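Local atomic coordinates of hypothetical protein TT1426 (Thermus thermophilus, PDB entry 1WD5), a protein that is predicted to be a phosphoribosyltransferase of the type I fold and probably transfers a glycosyl group, although its substrates are not established. Residues G21-V26 with G147-V152; Q179-A182 with A186-L189. All blocks are in the same frame, centred on the assembly; numbering follows the deposited sequence.

Both contacts belong to a single type I phosphoribosyltransferase-like domain, but they lie at opposite ends of its parallel strands. Contact 1 ties the loop before strand 26-29 to the start of strand 150-155, at the end of the sheet away from the C-terminal strand ends, where type I enzymes usually have their active site. Contact 2 lies beyond those ends, in the segment after strand 171-174; there it borders the loop after strand 122-126, which carries the probable phosphoribosyl-pyrophosphate-binding motif. The centres of contact 1 and contact 2 are 29 Å apart and their nearest atoms about 15 Å. Contact 1 combines a surface salt bridge with leucine packing, and contact 2 a tyrosine hydroxyl with aromatic packing.

Contact 1: G21-V26 with G147-V152; sequences GLEAPV and GPRRVV
Glu23 and Arg149 form a salt bridge at the protein surface in which one carboxylate oxygen does all the work. Glu23 OE1 takes a 2.8 Å bond from Arg149 NH2 (153° at the hydrogen), through the lone pair turned away from OE2. A second, weak bond reaches the same Glu23 OE1 from Arg149 NH1 at 3.2 Å. The two flat groups are nearly coplanar, 25° apart, and the oxygen sits at the edge of the guanidinium. A water closes a small triangle on this edge, donating to Glu23 OE1 at 2.9 Å and accepting from Arg149 NH1. The Arg149 chain leaves with CG anti to the backbone N and then bends at chi3 (73°), which turns its guanidinium toward the acid.

Next to this pair, Leu22 and Arg150 cross at about a right angle. Leu22 CD2 rests over one face of the Arg150 guanidinium, toward its rim and 3.8 Å from Arg150 NH1, while the same methyl lies 4.3 Å from Val152 CG2. The Arg150 chain is extended throughout, which brings CD and the guanidinium, rather than the start of the chain, against Leu22 CD2.

A second shell positions both arginines. Asp122 OD2 accepts from Arg149 NH2 as well as from Glu23 N, linking the loop backbone to the bridge, while Arg150 binds Glu171 through NH2 and the carbonyl of Leu20 through NH1. The contact thereby reaches across the start of strand 122-126, which separates strands 26-29 and 150-155 in the parallel part of the sheet: Leu22 packs on Asp122 and Val124, and Val152 packs on Val173 of the outermost strand, 171-174, on the far side.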
loop_
_atom_site.group_PDB
_atom_site.type_symbol
_atom_site.label_atom_id
_atom_site.label_comp_id
_atom_site.label_asym_id
_atom_site.label_seq_id
_atom_site.Cartn_x
_atom_site.Cartn_y
_atom_site.Cartn_z
ATOM N N GLY A 21 19.622 1.749 -3.969
ATOM C CA GLY A 21 20.175 3.030 -3.563
ATOM C C GLY A 21 19.196 4.011 -2.944
ATOM O O GLY A 21 19.375 5.225 -3.052
ATOM N N LEU A 22 18.157 3.500 -2.297
ATOM C CA LEU A 22 17.181 4.367 -1.652
ATOM C C LEU A 22 17.868 5.001 -0.455
ATOM O O LEU A 22 18.704 4.371 0.180
ATOM C CB LEU A 22 15.981 3.547 -1.190
ATOM C CG LEU A 22 15.210 2.868 -2.322
ATOM C CD1 LEU A 22 14.291 1.806 -1.754
ATOM C CD2 LEU A 22 14.426 3.915 -3.100
ATOM N N GLU A 23 17.526 6.246 -0.145
ATOM C CA GLU A 23 18.142 6.926 0.989
ATOM C C GLU A 23 17.133 7.212 2.098
ATOM O O GLU A 23 16.171 7.947 1.888
ATOM C CB GLU A 23 18.787 8.231 0.522
ATOM C CG GLU A 23 19.812 8.025 -0.583
ATOM C CD GLU A 23 20.459 9.318 -1.033
ATOM O OE1 GLU A 23 19.725 10.250 -1.429
ATOM O OE2 GLU A 23 21.706 9.400 -0.994
ATOM N N ALA A 24 17.365 6.627 3.274
ATOM C CA ALA A 24 16.475 6.808 4.422
ATOM C C ALA A 24 15.041 6.876 3.909
ATOM O O ALA A 24 14.347 7.877 4.087
ATOM C CB ALA A 24 16.830 8.090 5.163
ATOM N N PRO A 25 14.581 5.799 3.263
ATOM C CA PRO A 25 13.229 5.741 2.711
ATOM C C PRO A 25 12.100 5.696 3.726
ATOM O O PRO A 25 12.276 5.239 4.851
ATOM C CB PRO A 25 13.271 4.481 1.859
ATOM C CG PRO A 25 14.145 3.582 2.681
ATOM C CD PRO A 25 15.273 4.507 3.097
ATOM N N VAL A 26 10.942 6.204 3.317
ATOM C CA VAL A 26 9.752 6.158 4.145
ATOM C C VAL A 26 9.079 4.907 3.591
ATOM O O VAL A 26 8.714 4.868 2.413
ATOM C CB VAL A 26 8.827 7.374 3.903
ATOM C CG1 VAL A 26 7.556 7.235 4.722
ATOM C CG2 VAL A 26 9.549 8.653 4.277
ATOM N N GLY A 147 4.100 14.579 -3.895
ATOM C CA GLY A 147 5.436 15.037 -4.231
ATOM C C GLY A 147 6.628 14.231 -3.741
ATOM O O GLY A 147 7.625 14.817 -3.323
ATOM N N PRO A 148 6.571 12.891 -3.766
ATOM C CA PRO A 148 7.727 12.125 -3.300
ATOM C C PRO A 148 8.842 12.193 -4.341
ATOM O O PRO A 148 8.578 12.395 -5.528
ATOM C CB PRO A 148 7.162 10.719 -3.148
ATOM C CG PRO A 148 6.175 10.657 -4.253
ATOM C CD PRO A 148 5.468 11.992 -4.140
ATOM N N ARG A 149 10.083 12.033 -3.894
ATOM C CA ARG A 149 11.231 12.075 -4.798
ATOM C C ARG A 149 11.237 10.847 -5.696
ATOM O O ARG A 149 11.561 10.928 -6.882
ATOM C CB ARG A 149 12.539 12.118 -3.999
ATOM C CG ARG A 149 13.772 12.274 -4.870
ATOM C CD ARG A 149 15.040 12.474 -4.052
ATOM N NE ARG A 149 15.494 11.253 -3.390
ATOM C CZ ARG A 149 16.636 11.158 -2.716
ATOM N NH1 ARG A 149 17.437 12.213 -2.615
ATOM N NH2 ARG A 149 16.990 10.012 -2.153
ATOM N N ARG A 150 10.864 9.711 -5.123
ATOM C CA ARG A 150 10.845 8.457 -5.856
ATOM C C ARG A 150 9.861 7.495 -5.196
ATOM O O ARG A 150 9.684 7.512 -3.975
ATOM C CB ARG A 150 12.250 7.860 -5.847
ATOM C CG ARG A 150 12.394 6.527 -6.542
ATOM C CD ARG A 150 13.815 6.014 -6.376
ATOM N NE ARG A 150 14.017 4.719 -7.013
ATOM C CZ ARG A 150 15.165 4.049 -6.985
ATOM N NH1 ARG A 150 16.213 4.555 -6.348
ATOM N NH2 ARG A 150 15.265 2.876 -7.596
ATOM N N VAL A 151 9.219 6.662 -6.008
ATOM C CA VAL A 151 8.263 5.693 -5.494
ATOM C C VAL A 151 8.589 4.300 -6.022
ATOM O O VAL A 151 8.808 4.111 -7.225
ATOM C CB VAL A 151 6.814 6.061 -5.899
ATOM C CG1 VAL A 151 5.831 5.087 -5.268
ATOM C CG2 VAL A 151 6.501 7.486 -5.465
ATOM N N VAL A 152 8.639 3.332 -5.114
ATOM C CA VAL A 152 8.924 1.951 -5.478
ATOM C C VAL A 152 7.898 1.034 -4.841
ATOM O O VAL A 152 7.648 1.113 -3.636
ATOM C CB VAL A 152 10.320 1.501 -4.990
ATOM C CG1 VAL A 152 10.526 0.025 -5.307
ATOM C CG2 VAL A 152 11.404 2.336 -5.642
HETATM O O HOH W 1 20.353 12.971 -2.060
#

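Contact 2: Q179-A182 with A186-L189; sequences QDFA and AYYL
Tyr187 reaches back across a three-residue linker to Phe181 and Ala182, closing a turn in the long segment between strand 171-174 and helix 196-204. This region lies over the C-terminal ends of the parallel strands, consistent with the hood of type I phosphoribosyltransferases.

The tight part is centred on the phenol oxygen. Ala182 N donates to Tyr187 OH over 3.0 Å at 156°, approaching at the edge of the ring near its plane, and Phe181 CA lies 3.3 Å from the same oxygen. Phe181 has CG anti to its backbone N (chi1 -175°), which carries its ring alongside that of Tyr187. The planes are 24° from parallel but slid apart, with centroids separated by 5.7 Å; rather than stacking fully, the rings meet through Phe181 CE1 and Tyr187 CE1, 3.9 Å apart. Phe181 also packs on Ala131 and Ser159. The tyrosine backbone is hydrogen-bonded to Phe3, joining the turn to the N-terminal end of the chain.

A phenylalanine in place of Tyr187 would probably leave the amide of Ala182 without its acceptor and break the water link to Asp180, with the ring contact to Phe181 left largely in place.

The other side is looser and more exposed. Ala182 CB and Ala186 CB approach no closer than 4.2 Å, and the Asp180 carboxylate is linked to the tyrosine by solvent: one water donates to Asp180 OD2 at 2.9 Å and lies 2.8 Å from Tyr187 OH.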
loop_
_atom_site.group_PDB
_atom_site.type_symbol
_atom_site.label_atom_id
_atom_site.label_comp_id
_atom_site.label_asym_id
_atom_site.label_seq_id
_atom_site.Cartn_x
_atom_site.Cartn_y
_atom_site.Cartn_z
ATOM N N GLN A 179 3.262 -17.917 -12.311
ATOM C CA GLN A 179 2.375 -17.976 -13.470
ATOM C C GLN A 179 1.040 -18.618 -13.117
ATOM O O GLN A 179 0.061 -18.465 -13.842
ATOM C CB GLN A 179 3.033 -18.771 -14.601
ATOM C CG GLN A 179 4.050 -17.990 -15.414
ATOM C CD GLN A 179 3.404 -16.935 -16.298
ATOM O OE1 GLN A 179 2.811 -15.974 -15.809
ATOM N NE2 GLN A 179 3.513 -17.117 -17.610
ATOM N N ASP A 180 1.008 -19.337 -12.000
ATOM C CA ASP A 180 -0.209 -20.003 -11.552
ATOM C C ASP A 180 -0.644 -19.469 -10.191
ATOM O O ASP A 180 -1.100 -20.221 -9.325
ATOM C CB ASP A 180 0.021 -21.516 -11.479
ATOM C CG ASP A 180 1.168 -21.891 -10.557
ATOM O OD1 ASP A 180 2.270 -21.322 -10.708
ATOM O OD2 ASP A 180 0.968 -22.765 -9.686
ATOM N N PHE A 181 -0.509 -18.158 -10.019
ATOM C CA PHE A 181 -0.870 -17.493 -8.772
ATOM C C PHE A 181 -2.198 -17.988 -8.222
ATOM O O PHE A 181 -3.217 -17.945 -8.904
ATOM C CB PHE A 181 -0.963 -15.982 -8.983
ATOM C CG PHE A 181 -1.222 -15.209 -7.720
ATOM C CD1 PHE A 181 -0.172 -14.858 -6.875
ATOM C CD2 PHE A 181 -2.516 -14.839 -7.370
ATOM C CE1 PHE A 181 -0.411 -14.147 -5.699
ATOM C CE2 PHE A 181 -2.766 -14.129 -6.198
ATOM C CZ PHE A 181 -1.715 -13.783 -5.363
ATOM N N ALA A 182 -2.178 -18.453 -6.978
ATOM C CA ALA A 182 -3.384 -18.939 -6.327
ATOM C C ALA A 182 -3.967 -17.800 -5.498
ATOM O O ALA A 182 -4.838 -17.064 -5.955
ATOM C CB ALA A 182 -3.047 -20.122 -5.433
ATOM N N ALA A 186 -1.538 -18.482 0.221
ATOM C CA ALA A 186 -0.993 -19.773 -0.169
ATOM C C ALA A 186 0.538 -19.784 -0.146
ATOM O O ALA A 186 1.147 -20.849 -0.114
ATOM C CB ALA A 186 -1.498 -20.159 -1.559
ATOM N N TYR A 187 1.161 -18.608 -0.140
ATOM C CA TYR A 187 2.617 -18.558 -0.149
ATOM C C TYR A 187 3.269 -18.304 1.202
ATOM O O TYR A 187 4.465 -18.013 1.276
ATOM C CB TYR A 187 3.087 -17.526 -1.174
ATOM C CG TYR A 187 2.512 -17.789 -2.546
ATOM C CD1 TYR A 187 1.315 -17.198 -2.944
ATOM C CD2 TYR A 187 3.121 -18.696 -3.415
ATOM C CE1 TYR A 187 0.730 -17.506 -4.174
ATOM C CE2 TYR A 187 2.544 -19.013 -4.648
ATOM C CZ TYR A 187 1.348 -18.413 -5.016
ATOM O OH TYR A 187 0.761 -18.729 -6.218
ATOM N N TYR A 188 2.486 -18.433 2.269
ATOM C CA TYR A 188 2.982 -18.233 3.624
ATOM C C TYR A 188 2.643 -19.436 4.517
ATOM O O TYR A 188 1.491 -19.884 4.559
ATOM C CB TYR A 188 2.372 -16.973 4.245
ATOM C CG TYR A 188 2.892 -15.656 3.698
ATOM C CD1 TYR A 188 2.313 -15.058 2.578
ATOM C CD2 TYR A 188 3.954 -14.995 4.322
ATOM C CE1 TYR A 188 2.779 -13.829 2.097
ATOM C CE2 TYR A 188 4.425 -13.777 3.849
ATOM C CZ TYR A 188 3.837 -13.198 2.740
ATOM O OH TYR A 188 4.308 -11.988 2.273
ATOM N N LEU A 189 3.636 -19.961 5.227
ATOM C CA LEU A 189 3.376 -21.089 6.114
ATOM C C LEU A 189 2.507 -20.571 7.254
ATOM O O LEU A 189 1.538 -21.213 7.661
ATOM C CB LEU A 189 4.681 -21.659 6.669
ATOM C CG LEU A 189 4.526 -22.813 7.665
ATOM C CD1 LEU A 189 3.844 -24.003 6.985
ATOM C CD2 LEU A 189 5.897 -23.216 8.198
HETATM O O HOH W 2 1.673 -21.094 -7.421
#